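Local coordinates for protein putative Xylose isomerase (Rhodospirillum rubrum, PDB 3QXB) that probably acts as a sugar isomerase of the xylose isomerase-like TIM-barrel family and binds iron(III) and manganese(II) ions at two neighbouring sites in its barrel, at residues Met133-Tyr138 / Glu185-Ala190; Tyr176-Pro181 / Trp214-Phe219. All coordinates share one frame; numbering follows the deposited sequence.

Contact 1 (Met133-Tyr138 / Glu185-Ala190)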
HETATM    1  N   MSE A 133     -12.675  -5.844   5.898  1.00 19.00           N
HETATM    2  CA  MSE A 133     -11.761  -4.750   5.701  1.00 19.05           C
HETATM    3  C   MSE A 133     -12.137  -3.599   6.649  1.00 20.10           C
HETATM    4  O   MSE A 133     -13.225  -3.617   7.247  1.00 20.18           O
HETATM    5  CB  MSE A 133     -11.827  -4.267   4.238  1.00 17.76           C
HETATM    6  CG  MSE A 133     -13.250  -3.886   3.772  1.00 17.63           C
HETATM    7 SE   MSE A 133     -13.484  -3.363   1.916  0.75 14.74          SE
HETATM    8  CE  MSE A 133     -12.831  -1.577   2.078  1.00 17.80           C
ATOM      9  N   PRO A 134     -11.250  -2.605   6.776  1.00 20.37           N
ATOM     10  CA  PRO A 134     -11.661  -1.345   7.391  1.00 21.49           C
ATOM     11  C   PRO A 134     -12.780  -0.729   6.579  1.00 21.50           C
ATOM     12  O   PRO A 134     -12.895  -0.961   5.379  1.00 21.35           O
ATOM     13  CB  PRO A 134     -10.399  -0.473   7.345  1.00 21.36           C
ATOM     14  CG  PRO A 134      -9.253  -1.452   7.078  1.00 22.13           C
ATOM     15  CD  PRO A 134      -9.829  -2.620   6.383  1.00 20.93           C
ATOM     16  N   PHE A 135     -13.615   0.040   7.249  1.00 22.63           N
ATOM     17  CA  PHE A 135     -14.853   0.518   6.678  1.00 22.52           C
ATOM     18  C   PHE A 135     -14.639   1.563   5.581  1.00 22.92           C
ATOM     19  O   PHE A 135     -15.434   1.653   4.655  1.00 21.16           O
ATOM     20  CB  PHE A 135     -15.714   1.116   7.797  1.00 22.60           C
ATOM     21  CG  PHE A 135     -17.178   1.200   7.485  1.00 22.62           C
ATOM     22  CD1 PHE A 135     -17.922   0.062   7.266  1.00 23.24           C
ATOM     23  CD2 PHE A 135     -17.828   2.405   7.522  1.00 22.51           C
ATOM     24  CE1 PHE A 135     -19.275   0.131   7.075  1.00 24.35           C
ATOM     25  CE2 PHE A 135     -19.193   2.470   7.289  1.00 24.75           C
ATOM     26  CZ  PHE A 135     -19.906   1.347   7.059  1.00 21.76           C
ATOM     27  N   GLY A 136     -13.584   2.361   5.704  1.00 23.32           N
ATOM     28  CA  GLY A 136     -13.336   3.454   4.737  1.00 23.61           C
ATOM     29  C   GLY A 136     -12.877   4.716   5.424  1.00 24.12           C
ATOM     30  O   GLY A 136     -12.629   4.723   6.641  1.00 25.47           O
ATOM     31  N   SER A 137     -12.769   5.794   4.662  1.00 23.65           N
ATOM     32  CA  SER A 137     -12.090   6.968   5.149  1.00 23.77           C
ATOM     33  C   SER A 137     -12.691   8.255   4.643  1.00 23.66           C
ATOM     34  O   SER A 137     -12.967   8.381   3.458  1.00 22.57           O
ATOM     35  CB  SER A 137     -10.620   6.858   4.696  1.00 23.40           C
ATOM     36  OG  SER A 137      -9.832   7.896   5.202  1.00 23.75           O
ATOM     37  N   TYR A 138     -12.856   9.235   5.532  1.00 24.22           N
ATOM     38  CA  TYR A 138     -13.339  10.560   5.142  1.00 24.04           C
ATOM     39  C   TYR A 138     -12.215  11.406   4.612  1.00 24.21           C
ATOM     40  O   TYR A 138     -11.096  11.326   5.075  1.00 25.50           O
ATOM     41  CB  TYR A 138     -13.957  11.310   6.329  1.00 24.32           C
ATOM     42  CG  TYR A 138     -15.242  10.726   6.839  1.00 24.54           C
ATOM     43  CD1 TYR A 138     -16.413  10.782   6.086  1.00 23.10           C
ATOM     44  CD2 TYR A 138     -15.298  10.114   8.108  1.00 25.79           C
ATOM     45  CE1 TYR A 138     -17.609  10.227   6.568  1.00 24.54           C
ATOM     46  CE2 TYR A 138     -16.504   9.584   8.601  1.00 26.52           C
ATOM     47  CZ  TYR A 138     -17.644   9.624   7.819  1.00 22.50           C
ATOM     48  OH  TYR A 138     -18.810   9.103   8.329  1.00 26.37           O
ATOM     49  N   GLU A 185     -11.679   8.512  10.150  1.00 26.91           N
ATOM     50  CA  GLU A 185     -12.296   7.298   9.635  1.00 26.60           C
ATOM     51  C   GLU A 185     -13.314   6.828  10.678  1.00 27.23           C
ATOM     52  O   GLU A 185     -13.357   7.338  11.798  1.00 27.64           O
ATOM     53  CB  GLU A 185     -11.234   6.232   9.321  1.00 26.29           C
ATOM     54  CG  GLU A 185     -10.118   6.800   8.387  1.00 26.23           C
ATOM     55  CD  GLU A 185      -9.214   5.750   7.737  1.00 26.25           C
ATOM     56  OE1 GLU A 185      -9.163   4.618   8.237  1.00 28.97           O
ATOM     57  OE2 GLU A 185      -8.536   6.066   6.733  1.00 30.19           O
ATOM     58  N   PHE A 186     -14.184   5.935  10.269  1.00 26.53           N
ATOM     59  CA  PHE A 186     -15.180   5.380  11.166  1.00 26.72           C
ATOM     60  C   PHE A 186     -15.330   3.943  10.778  1.00 25.51           C
ATOM     61  O   PHE A 186     -15.351   3.662   9.592  1.00 25.16           O
ATOM     62  CB  PHE A 186     -16.504   6.085  10.950  1.00 27.58           C
ATOM     63  CG  PHE A 186     -17.638   5.551  11.790  1.00 26.26           C
ATOM     64  CD1 PHE A 186     -18.451   4.536  11.319  1.00 27.15           C
ATOM     65  CD2 PHE A 186     -17.912   6.101  13.025  1.00 29.07           C
ATOM     66  CE1 PHE A 186     -19.534   4.053  12.084  1.00 28.41           C
ATOM     67  CE2 PHE A 186     -18.982   5.645  13.791  1.00 30.40           C
ATOM     68  CZ  PHE A 186     -19.794   4.612  13.327  1.00 28.83           C
ATOM     69  N   PRO A 187     -15.459   3.021  11.753  1.00 24.70           N
ATOM     70  CA  PRO A 187     -15.361   3.195  13.201  1.00 25.20           C
ATOM     71  C   PRO A 187     -13.911   3.287  13.681  1.00 25.58           C
ATOM     72  O   PRO A 187     -13.019   2.613  13.162  1.00 25.10           O
ATOM     73  CB  PRO A 187     -16.031   1.931  13.744  1.00 25.40           C
ATOM     74  CG  PRO A 187     -15.771   0.905  12.692  1.00 22.85           C
ATOM     75  CD  PRO A 187     -15.787   1.628  11.390  1.00 24.02           C
ATOM     76  N   SER A 188     -13.691   4.138  14.666  1.00 26.91           N
ATOM     77  CA  SER A 188     -12.406   4.336  15.244  1.00 27.40           C
ATOM     78  C   SER A 188     -12.401   3.829  16.669  1.00 27.69           C
ATOM     79  O   SER A 188     -11.673   2.898  17.003  1.00 28.29           O
ATOM     80  CB  SER A 188     -12.087   5.836  15.191  1.00 28.40           C
ATOM     81  OG  SER A 188     -10.811   6.103  15.763  1.00 32.35           O
ATOM     82  N   SER A 189     -13.214   4.455  17.520  1.00 28.68           N
ATOM     83  CA  SER A 189     -13.329   4.064  18.938  1.00 28.76           C
ATOM     84  C   SER A 189     -14.206   2.840  19.125  1.00 29.01           C
ATOM     85  O   SER A 189     -14.958   2.454  18.230  1.00 28.51           O
ATOM     86  CB  SER A 189     -13.924   5.207  19.762  1.00 29.77           C
ATOM     87  OG  SER A 189     -15.225   5.520  19.293  1.00 27.77           O
ATOM     88  N   ALA A 190     -14.103   2.239  20.299  1.00 29.23           N
ATOM     89  CA  ALA A 190     -15.004   1.163  20.703  1.00 30.27           C
ATOM     90  C   ALA A 190     -16.476   1.631  20.643  1.00 29.91           C
ATOM     91  O   ALA A 190     -17.334   0.877  20.169  1.00 28.33           O
ATOM     92  CB  ALA A 190     -14.610   0.626  22.126  1.00 30.22           C
TER
HETATM   93  O   HOH W   1     -11.471   2.803   8.141  1.00 27.44           O

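Contact 2 (Tyr176-Pro181 / Trp214-Phe219). With FE (Fe (III) ion), chain E; MN (manganese (II) ion), chain G.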
ATOM      1  N   TYR A 176     -16.471  -8.864   7.971  1.00 19.94           N
ATOM      2  CA  TYR A 176     -15.840  -8.134   9.083  1.00 21.15           C
ATOM      3  C   TYR A 176     -15.521  -6.672   8.744  1.00 20.98           C
ATOM      4  O   TYR A 176     -15.208  -6.340   7.599  1.00 19.73           O
ATOM      5  CB  TYR A 176     -14.526  -8.750   9.544  1.00 21.35           C
ATOM      6  CG  TYR A 176     -14.506 -10.215   9.804  1.00 22.84           C
ATOM      7  CD1 TYR A 176     -14.943 -10.750  11.008  1.00 27.80           C
ATOM      8  CD2 TYR A 176     -13.988 -11.061   8.883  1.00 25.32           C
ATOM      9  CE1 TYR A 176     -14.872 -12.091  11.242  1.00 28.85           C
ATOM     10  CE2 TYR A 176     -13.919 -12.385   9.105  1.00 26.80           C
ATOM     11  CZ  TYR A 176     -14.371 -12.899  10.265  1.00 28.15           C
ATOM     12  OH  TYR A 176     -14.271 -14.227  10.442  1.00 30.79           O
ATOM     13  N   VAL A 177     -15.595  -5.830   9.778  1.00 21.04           N
ATOM     14  CA  VAL A 177     -15.147  -4.450   9.736  1.00 21.09           C
ATOM     15  C   VAL A 177     -14.027  -4.314  10.745  1.00 21.65           C
ATOM     16  O   VAL A 177     -14.182  -4.719  11.890  1.00 21.79           O
ATOM     17  CB  VAL A 177     -16.279  -3.458  10.113  1.00 21.16           C
ATOM     18  CG1 VAL A 177     -15.727  -2.022  10.162  1.00 22.64           C
ATOM     19  CG2 VAL A 177     -17.408  -3.582   9.122  1.00 19.69           C
ATOM     20  N   GLU A 178     -12.904  -3.712  10.341  1.00 20.95           N
ATOM     21  CA  GLU A 178     -11.784  -3.487  11.249  1.00 21.12           C
ATOM     22  C   GLU A 178     -11.719  -2.041  11.667  1.00 20.95           C
ATOM     23  O   GLU A 178     -11.417  -1.180  10.822  1.00 21.16           O
ATOM     24  CB  GLU A 178     -10.439  -3.855  10.561  1.00 21.05           C
ATOM     25  CG  GLU A 178      -9.224  -3.410  11.317  1.00 22.02           C
ATOM     26  CD  GLU A 178      -7.914  -3.937  10.733  1.00 20.70           C
ATOM     27  OE1 GLU A 178      -7.846  -4.210   9.520  1.00 25.93           O
ATOM     28  OE2 GLU A 178      -6.934  -4.034  11.490  1.00 20.93           O
ATOM     29  N   PRO A 179     -11.977  -1.744  12.952  1.00 21.17           N
ATOM     30  CA  PRO A 179     -11.811  -0.371  13.367  1.00 23.07           C
ATOM     31  C   PRO A 179     -10.349   0.102  13.311  1.00 24.59           C
ATOM     32  O   PRO A 179      -9.403  -0.710  13.386  1.00 25.68           O
ATOM     33  CB  PRO A 179     -12.328  -0.372  14.823  1.00 23.30           C
ATOM     34  CG  PRO A 179     -13.306  -1.489  14.854  1.00 22.56           C
ATOM     35  CD  PRO A 179     -12.643  -2.541  14.010  1.00 21.75           C
ATOM     36  N   VAL A 180     -10.189   1.412  13.178  1.00 25.07           N
ATOM     37  CA  VAL A 180      -8.899   2.016  12.918  1.00 25.61           C
ATOM     38  C   VAL A 180      -8.617   3.241  13.810  1.00 26.46           C
ATOM     39  O   VAL A 180      -9.566   3.949  14.197  1.00 26.43           O
ATOM     40  CB  VAL A 180      -8.815   2.483  11.460  1.00 25.42           C
ATOM     41  CG1 VAL A 180      -8.780   1.268  10.536  1.00 22.41           C
ATOM     42  CG2 VAL A 180     -10.011   3.366  11.165  1.00 26.92           C
ATOM     43  N   PRO A 181      -7.314   3.531  14.055  1.00 26.38           N
ATOM     44  CA  PRO A 181      -6.892   4.563  15.024  1.00 28.33           C
ATOM     45  C   PRO A 181      -6.776   5.950  14.404  1.00 28.93           C
ATOM     46  O   PRO A 181      -5.797   6.657  14.655  1.00 30.31           O
ATOM     47  CB  PRO A 181      -5.505   4.059  15.486  1.00 28.69           C
ATOM     48  CG  PRO A 181      -4.928   3.368  14.276  1.00 26.71           C
ATOM     49  CD  PRO A 181      -6.155   2.729  13.579  1.00 25.70           C
ATOM     50  N   TRP A 214      -5.097  -5.256  17.805  1.00 28.46           N
ATOM     51  CA  TRP A 214      -4.611  -4.819  19.117  1.00 29.93           C
ATOM     52  C   TRP A 214      -3.821  -3.494  19.005  1.00 29.87           C
ATOM     53  O   TRP A 214      -3.887  -2.645  19.890  1.00 31.14           O
ATOM     54  CB  TRP A 214      -3.739  -5.909  19.759  1.00 30.54           C
ATOM     55  CG  TRP A 214      -4.499  -6.957  20.490  1.00 30.64           C
ATOM     56  CD1 TRP A 214      -5.330  -7.887  19.955  1.00 30.61           C
ATOM     57  CD2 TRP A 214      -4.479  -7.196  21.903  1.00 31.26           C
ATOM     58  NE1 TRP A 214      -5.834  -8.692  20.938  1.00 31.54           N
ATOM     59  CE2 TRP A 214      -5.330  -8.290  22.149  1.00 30.91           C
ATOM     60  CE3 TRP A 214      -3.796  -6.610  22.980  1.00 31.44           C
ATOM     61  CZ2 TRP A 214      -5.555  -8.798  23.434  1.00 33.50           C
ATOM     62  CZ3 TRP A 214      -4.030  -7.121  24.291  1.00 34.95           C
ATOM     63  CH2 TRP A 214      -4.890  -8.208  24.486  1.00 33.14           C
ATOM     64  N   GLY A 215      -3.129  -3.291  17.899  1.00 29.02           N
ATOM     65  CA  GLY A 215      -2.356  -2.064  17.701  1.00 29.32           C
ATOM     66  C   GLY A 215      -3.224  -0.837  17.454  1.00 29.47           C
ATOM     67  O   GLY A 215      -2.805   0.292  17.717  1.00 31.68           O
ATOM     68  N   HIS A 216      -4.419  -1.052  16.924  1.00 27.58           N
ATOM     69  CA  HIS A 216      -5.354   0.021  16.680  1.00 27.60           C
ATOM     70  C   HIS A 216      -6.059   0.422  17.990  1.00 28.73           C
ATOM     71  O   HIS A 216      -6.187   1.599  18.272  1.00 29.05           O
ATOM     72  CB  HIS A 216      -6.389  -0.419  15.689  1.00 27.07           C
ATOM     73  CG  HIS A 216      -5.842  -0.726  14.333  1.00 24.01           C
ATOM     74  ND1 HIS A 216      -6.663  -1.028  13.269  1.00 23.55           N
ATOM     75  CD2 HIS A 216      -4.568  -0.745  13.852  1.00 25.37           C
ATOM     76  CE1 HIS A 216      -5.914  -1.245  12.195  1.00 25.72           C
ATOM     77  NE2 HIS A 216      -4.642  -1.064  12.519  1.00 24.89           N
ATOM     78  N   ALA A 217      -6.492  -0.553  18.769  1.00 28.87           N
ATOM     79  CA  ALA A 217      -7.140  -0.277  20.054  1.00 31.09           C
ATOM     80  C   ALA A 217      -6.163   0.381  21.032  1.00 32.16           C
ATOM     81  O   ALA A 217      -6.558   1.214  21.860  1.00 32.73           O
ATOM     82  CB  ALA A 217      -7.705  -1.567  20.662  1.00 31.06           C
ATOM     83  N   LEU A 218      -4.896  -0.004  20.958  1.00 32.74           N
ATOM     84  CA  LEU A 218      -3.892   0.444  21.953  1.00 34.17           C
ATOM     85  C   LEU A 218      -3.157   1.714  21.535  1.00 34.76           C
ATOM     86  O   LEU A 218      -2.203   2.121  22.178  1.00 36.22           O
ATOM     87  CB  LEU A 218      -2.891  -0.685  22.266  1.00 33.85           C
ATOM     88  CG  LEU A 218      -3.507  -1.940  22.929  1.00 35.78           C
ATOM     89  CD1 LEU A 218      -2.438  -2.976  23.301  1.00 35.17           C
ATOM     90  CD2 LEU A 218      -4.293  -1.586  24.136  1.00 39.19           C
ATOM     91  N   PHE A 219      -3.597   2.339  20.451  1.00 34.50           N
ATOM     92  CA  PHE A 219      -3.015   3.592  20.001  1.00 34.38           C
ATOM     93  C   PHE A 219      -3.323   4.748  20.993  1.00 37.17           C
ATOM     94  O   PHE A 219      -4.422   5.330  20.970  1.00 36.50           O
ATOM     95  CB  PHE A 219      -3.551   3.906  18.609  1.00 32.80           C
ATOM     96  CG  PHE A 219      -2.952   5.127  17.989  1.00 30.92           C
ATOM     97  CD1 PHE A 219      -1.633   5.142  17.585  1.00 32.23           C
ATOM     98  CD2 PHE A 219      -3.710   6.246  17.775  1.00 31.27           C
ATOM     99  CE1 PHE A 219      -1.089   6.264  17.032  1.00 30.53           C
ATOM    100  CE2 PHE A 219      -3.163   7.351  17.197  1.00 32.27           C
ATOM    101  CZ  PHE A 219      -1.860   7.368  16.848  1.00 30.54           C
TER
HETATM  102 FE    FE E 301      -4.995  -4.970  11.164  0.66 26.72          FE
HETATM  103 MN    MN G 303      -2.858  -1.445  11.342  0.50 31.45          MN
HETATM  104  O   HOH W   2      -3.999  -3.108  10.203  1.00 23.03           O
HETATM  105  O   HOH W   3      -5.584  -5.130   8.969  1.00 28.78           O
HETATM  106  O   HOH W   4      -2.149  -0.740   9.124  1.00 50.12           O

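Contact 1 (Met133-Tyr138 / Glu185-Ala190)
Phe135 and Pro187 meet at the apolar centre, their side chains crossing at about a right angle with Phe135 CB 3.6 Å from Pro187 CD. The peptide bond before Pro187 is cis. Phe135 CG stands anti to the backbone N (chi1 -159°), which carries the ring past the Phe186 carbonyl to the edge of the Phe186 ring, Phe135 CD2 4.4 Å from Phe186 CD1. The buried Phe186 O finds no polar partner; Phe135 CB is 3.1 Å from it. Tyr138 CE2 also lies 4.2 Å from Phe186 CB.

The polar edge belongs to Glu185. Ser137 OG donates to Glu185 OE2 over 2.7 Å, reaching its anti side 29° out of the carboxylate plane. A water donates both to Glu185 OE1, at 2.9 Å, and to Gly136 O. Tyr96 also hydrogen-bonds OE1, and Lys31 of the second subunit forms a salt bridge with OE2. Without the carboxylate, as with an alanine here, that lysine would probably lose its counter-charge, Ser137 OG its acceptor and the water one of its two anchors. Joining the loops that follow strands 130-133 and 174-177, the arrangement belongs to the C-terminal rim of a TIM barrel.

Contact 2 (Tyr176-Pro181 / Trp214-Phe219)
Glu178 and His216 face each other across a two-metal centre at the C-terminal mouth of a TIM barrel, where the loop after strand 174-177 meets helix 214-217. A chi1 of 169° and an extended chain beyond CG carry Glu178 OE2 to the iron at 2.2 Å; Asp213, His244 and Glu286 supply the other protein ligands. Each of the two sites is modelled with both iron and manganese, consistent with mixed occupancy. The Glu178 and His216 side chains cross at about a right angle, while carboxylate and ring planes are 20° apart, with Glu178 OE2 3.1 Å from His216 CE1.

Pro179 contributes its carbonyl. His216 ND1 donates to Pro179 O over 2.8 Å, nearly straight at 165°, and the acceptor lies close to the ring plane. This second-shell bond fixes the rotation of the imidazole and identifies ND1 as its protonated nitrogen, leaving NE2 for the metal. Val180 comes next, its side chain alongside that of His216 and pointing the same way.

Pro181 covers one face of the His216 ring: its CD is 3.8 Å from the ring centroid in a CH-pi contact, offset toward the rim, while Pro181 CB packs 3.6 Å from Phe219 CD2. The imidazole is thus gripped at both nitrogens and covered on that face. With Asp253 and His255 as fellow ligands, His216 NE2 binds manganese at 2.2 Å.

In the fold
Contacts 1 and 2 are neighbours on the barrel rim, their centres 9 Å apart and their segments alternating along the chain. The end of strand 174-177 and the loop after it serve both contacts: residues 176-181 carry iron-binding Glu178, and the chain then turns back so that 185-190 packs against it. Probable hydrogen bonds hold the two passes together, Pro187 O to Val180 N at 3.1 Å and Ser188 OG to Val180 O at 2.9 Å. Glu185 OE1 also packs against Val180 CG2. Contact 2 supplies metal ligands directly, whereas contact 1 lies farther out: between nearest atoms, the Glu185 side chain is about 9 Å from the manganese ion and about 8 Å from the side chain of His216.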